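Local coordinates for protein endoribonuclease ToxN (Bacillus thuringiensis, PDB 4ATO) that cleaves RNA within A-rich sequences as the toxin of a type III toxin-antitoxin system and is held in a triangular complex by the ToxI pseudoknot RNA, at residues 69-74 with 80-85. Residues are numbered along the deposited sequence; the frame is centred on the assembly and turned at random.
Sequences VKLFDN and GVLLVN. With nucleotides of chain B; nucleotides of chain C.
V69 and L82 grip each other by both backbone groups: L82 N donates to V69 O at 2.7 Å, and V69 N returns a bond to L82 O at 3.1 Å, meeting a lone pair in the carbonyl plane. Two residues along, L71 N gives a nearly straight bond (169°) to G80 O, although the donor stands tilted out of that carbonyl's plane. G80 O also accepts a hydrogen bond from a water that donates at the same time to L71 O, so one small bridge ties the two carbonyls together. Next to the V69/L82 pair, K70 and V81 form a non-hydrogen-bonded pair. The two strands, adjacent in sequence and antiparallel (156° between their directions), form a beta hairpin, in which 68-72, an edge strand of the sheet within this chain, is joined to strand 78-89. On the face carrying K70 and V81, the two side chains run side by side, K70 CG lying 4.1 Å from V81 CG2; beyond CG the lysine chain is fully extended, which carries NZ to OP1 of U16 of chain B at 2.7 Å. On the other face V69 CB meets L82 CB at 4.2 Å. L71 CD1 comes over the backbone of G80, 3.4 Å from G80 O, and reaches L82 CG at 4.3 Å, while F120 and L121 of helix 108-139 cover L71 and L82 respectively.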
loop_
_atom_site.group_PDB
_atom_site.type_symbol
_atom_site.label_atom_id
_atom_site.label_comp_id
_atom_site.label_asym_id
_atom_site.label_seq_id
_atom_site.Cartn_x
_atom_site.Cartn_y
_atom_site.Cartn_z
ATOM N N VAL A 69 -9.591 -21.356 7.243
ATOM C CA VAL A 69 -8.845 -20.502 6.343
ATOM C C VAL A 69 -8.877 -21.176 4.981
ATOM O O VAL A 69 -8.379 -22.292 4.814
ATOM C CB VAL A 69 -7.390 -20.320 6.822
ATOM C CG1 VAL A 69 -6.586 -19.505 5.799
ATOM C CG2 VAL A 69 -7.364 -19.659 8.213
ATOM N N LYS A 70 -9.497 -20.510 4.019
ATOM C CA LYS A 70 -9.549 -21.011 2.664
ATOM C C LYS A 70 -8.277 -20.621 1.913
ATOM O O LYS A 70 -7.853 -19.465 1.941
ATOM C CB LYS A 70 -10.794 -20.477 1.965
ATOM C CG LYS A 70 -12.074 -20.983 2.596
ATOM C CD LYS A 70 -13.324 -20.297 2.057
ATOM C CE LYS A 70 -14.578 -21.054 2.525
ATOM N NZ LYS A 70 -15.869 -20.477 2.030
ATOM N N LEU A 71 -7.657 -21.571 1.262
ATOM C CA LEU A 71 -6.488 -21.314 0.453
ATOM C C LEU A 71 -6.861 -21.149 -1.015
ATOM O O LEU A 71 -7.706 -21.840 -1.501
ATOM C CB LEU A 71 -5.498 -22.450 0.591
ATOM C CG LEU A 71 -4.806 -22.718 1.910
ATOM C CD1 LEU A 71 -5.696 -23.489 2.849
ATOM C CD2 LEU A 71 -3.519 -23.458 1.679
ATOM N N PHE A 72 -6.211 -20.222 -1.700
ATOM C CA PHE A 72 -6.445 -20.000 -3.121
ATOM C C PHE A 72 -5.122 -19.938 -3.873
ATOM O O PHE A 72 -4.123 -19.452 -3.339
ATOM C CB PHE A 72 -7.213 -18.694 -3.344
ATOM C CG PHE A 72 -8.567 -18.673 -2.695
ATOM C CD1 PHE A 72 -8.720 -18.215 -1.394
ATOM C CD2 PHE A 72 -9.682 -19.119 -3.386
ATOM C CE1 PHE A 72 -9.968 -18.200 -0.795
ATOM C CE2 PHE A 72 -10.929 -19.107 -2.801
ATOM C CZ PHE A 72 -11.077 -18.653 -1.498
ATOM N N ASP A 73 -5.116 -20.422 -5.114
ATOM C CA ASP A 73 -3.914 -20.319 -5.943
ATOM C C ASP A 73 -3.932 -19.017 -6.740
ATOM O O ASP A 73 -4.874 -18.239 -6.630
ATOM C CB ASP A 73 -3.680 -21.585 -6.807
ATOM C CG ASP A 73 -4.565 -21.668 -8.070
ATOM O OD1 ASP A 73 -5.325 -20.727 -8.408
ATOM O OD2 ASP A 73 -4.478 -22.717 -8.748
ATOM N N ASN A 74 -2.908 -18.774 -7.526
ATOM C CA ASN A 74 -2.785 -17.532 -8.260
ATOM C C ASN A 74 -3.853 -17.267 -9.278
ATOM O O ASN A 74 -4.078 -16.156 -9.636
ATOM C CB ASN A 74 -1.436 -17.446 -8.929
ATOM C CG ASN A 74 -0.352 -17.133 -7.959
ATOM O OD1 ASN A 74 -0.613 -16.906 -6.794
ATOM N ND2 ASN A 74 0.866 -17.123 -8.423
ATOM N N GLY A 80 -7.760 -26.031 -0.991
ATOM C CA GLY A 80 -7.723 -26.515 0.380
ATOM C C GLY A 80 -8.334 -25.552 1.379
ATOM O O GLY A 80 -8.495 -24.351 1.115
ATOM N N VAL A 81 -8.702 -26.086 2.534
ATOM C CA VAL A 81 -9.241 -25.274 3.616
ATOM C C VAL A 81 -8.589 -25.771 4.893
ATOM O O VAL A 81 -8.559 -26.983 5.147
ATOM C CB VAL A 81 -10.790 -25.427 3.726
ATOM C CG1 VAL A 81 -11.335 -24.562 4.849
ATOM C CG2 VAL A 81 -11.468 -25.051 2.415
ATOM N N LEU A 82 -8.035 -24.863 5.685
ATOM C CA LEU A 82 -7.476 -25.280 6.967
ATOM C C LEU A 82 -8.606 -25.297 7.967
ATOM O O LEU A 82 -9.302 -24.289 8.122
ATOM C CB LEU A 82 -6.411 -24.316 7.463
ATOM C CG LEU A 82 -4.989 -24.467 6.931
ATOM C CD1 LEU A 82 -4.191 -23.215 7.285
ATOM C CD2 LEU A 82 -4.350 -25.703 7.531
ATOM N N LEU A 83 -8.779 -26.431 8.646
ATOM C CA LEU A 83 -9.825 -26.574 9.660
ATOM C C LEU A 83 -9.314 -26.233 11.066
ATOM O O LEU A 83 -8.874 -27.121 11.814
ATOM C CB LEU A 83 -10.361 -28.004 9.651
ATOM C CG LEU A 83 -10.798 -28.492 8.268
ATOM C CD1 LEU A 83 -11.259 -29.970 8.322
ATOM C CD2 LEU A 83 -11.894 -27.595 7.695
ATOM N N VAL A 84 -9.365 -24.964 11.446
ATOM C CA VAL A 84 -8.852 -24.635 12.774
ATOM C C VAL A 84 -9.705 -25.273 13.876
ATOM O O VAL A 84 -9.182 -25.586 14.948
ATOM C CB VAL A 84 -8.540 -23.117 12.984
ATOM C CG1 VAL A 84 -8.953 -22.297 11.779
ATOM C CG2 VAL A 84 -9.146 -22.582 14.276
ATOM N N ASN A 85 -10.978 -25.548 13.585
ATOM C CA ASN A 85 -11.838 -26.280 14.529
ATOM C C ASN A 85 -11.350 -27.698 14.838
ATOM O O ASN A 85 -11.670 -28.247 15.891
ATOM C CB ASN A 85 -13.287 -26.348 14.039
ATOM C CG ASN A 85 -13.412 -26.936 12.628
ATOM O OD1 ASN A 85 -12.639 -26.593 11.733
ATOM N ND2 ASN A 85 -14.386 -27.820 12.434
ATOM P P U B 16 -16.695 -17.867 -0.553
ATOM O OP1 U B 16 -16.002 -19.168 -0.376
ATOM O OP2 U B 16 -17.878 -17.573 0.284
ATOM O "O5'" U B 16 -15.647 -16.676 -0.445
ATOM C "C5'" U B 16 -14.400 -16.741 -1.118
ATOM C "C4'" U B 16 -13.608 -15.471 -0.943
ATOM O "O4'" U B 16 -14.355 -14.336 -1.472
ATOM C "C3'" U B 16 -13.318 -15.060 0.491
ATOM O "O3'" U B 16 -12.279 -15.811 1.098
ATOM C "C2'" U B 16 -13.016 -13.575 0.342
ATOM O "O2'" U B 16 -11.724 -13.369 -0.204
ATOM C "C1'" U B 16 -14.058 -13.174 -0.707
ATOM N N1 U B 16 -15.296 -12.690 -0.062
ATOM C C2 U B 16 -15.252 -11.402 0.442
ATOM O O2 U B 16 -14.274 -10.677 0.327
ATOM N N3 U B 16 -16.395 -10.986 1.079
ATOM C C4 U B 16 -17.541 -11.734 1.283
ATOM O O4 U B 16 -18.488 -11.230 1.885
ATOM C C5 U B 16 -17.500 -13.065 0.757
ATOM C C6 U B 16 -16.402 -13.494 0.123
ATOM P P A C 33 -5.961 -35.634 -7.255
ATOM O OP1 A C 33 -5.878 -37.076 -7.594
ATOM O OP2 A C 33 -7.101 -34.837 -7.778
ATOM O "O5'" A C 33 -5.852 -35.444 -5.693
ATOM C "C5'" A C 33 -4.611 -35.579 -5.021
ATOM C "C4'" A C 33 -4.773 -35.291 -3.556
ATOM O "O4'" A C 33 -4.901 -33.849 -3.371
ATOM C "C3'" A C 33 -6.009 -35.909 -2.934
ATOM O "O3'" A C 33 -5.750 -36.180 -1.572
ATOM C "C2'" A C 33 -7.047 -34.789 -3.040
ATOM O "O2'" A C 33 -8.071 -34.840 -2.068
ATOM C "C1'" A C 33 -6.196 -33.530 -2.888
ATOM N N9 A C 33 -6.705 -32.408 -3.672
ATOM C C8 A C 33 -7.164 -32.485 -4.969
ATOM N N7 A C 33 -7.579 -31.341 -5.447
ATOM C C5 A C 33 -7.383 -30.456 -4.396
ATOM C C6 A C 33 -7.632 -29.081 -4.265
ATOM N N6 A C 33 -8.137 -28.325 -5.238
ATOM N N1 A C 33 -7.329 -28.505 -3.080
ATOM C C2 A C 33 -6.815 -29.260 -2.105
ATOM N N3 A C 33 -6.537 -30.560 -2.104
ATOM C C4 A C 33 -6.860 -31.106 -3.287
ATOM P P U B 4 -23.560 -28.087 9.396
ATOM O OP1 U B 4 -24.946 -27.573 9.473
ATOM O OP2 U B 4 -23.035 -28.530 8.079
ATOM O "O5'" U B 4 -22.564 -27.033 10.052
ATOM C "C5'" U B 4 -22.927 -26.327 11.226
ATOM C "C4'" U B 4 -22.118 -25.068 11.386
ATOM O "O4'" U B 4 -20.716 -25.418 11.523
ATOM C "C3'" U B 4 -22.196 -24.083 10.220
ATOM O "O3'" U B 4 -22.090 -22.756 10.739
ATOM C "C2'" U B 4 -20.933 -24.422 9.414
ATOM O "O2'" U B 4 -20.453 -23.374 8.596
ATOM C "C1'" U B 4 -19.956 -24.753 10.529
ATOM N N1 U B 4 -18.844 -25.639 10.135
ATOM C C2 U B 4 -17.593 -25.067 10.099
ATOM O O2 U B 4 -17.422 -23.884 10.316
ATOM N N3 U B 4 -16.565 -25.917 9.773
ATOM C C4 U B 4 -16.665 -27.266 9.504
ATOM O O4 U B 4 -15.645 -27.900 9.232
ATOM C C5 U B 4 -17.996 -27.796 9.579
ATOM C C6 U B 4 -19.014 -26.982 9.896
HETATM O O HOH W 1 -10.124 -23.103 -0.736
#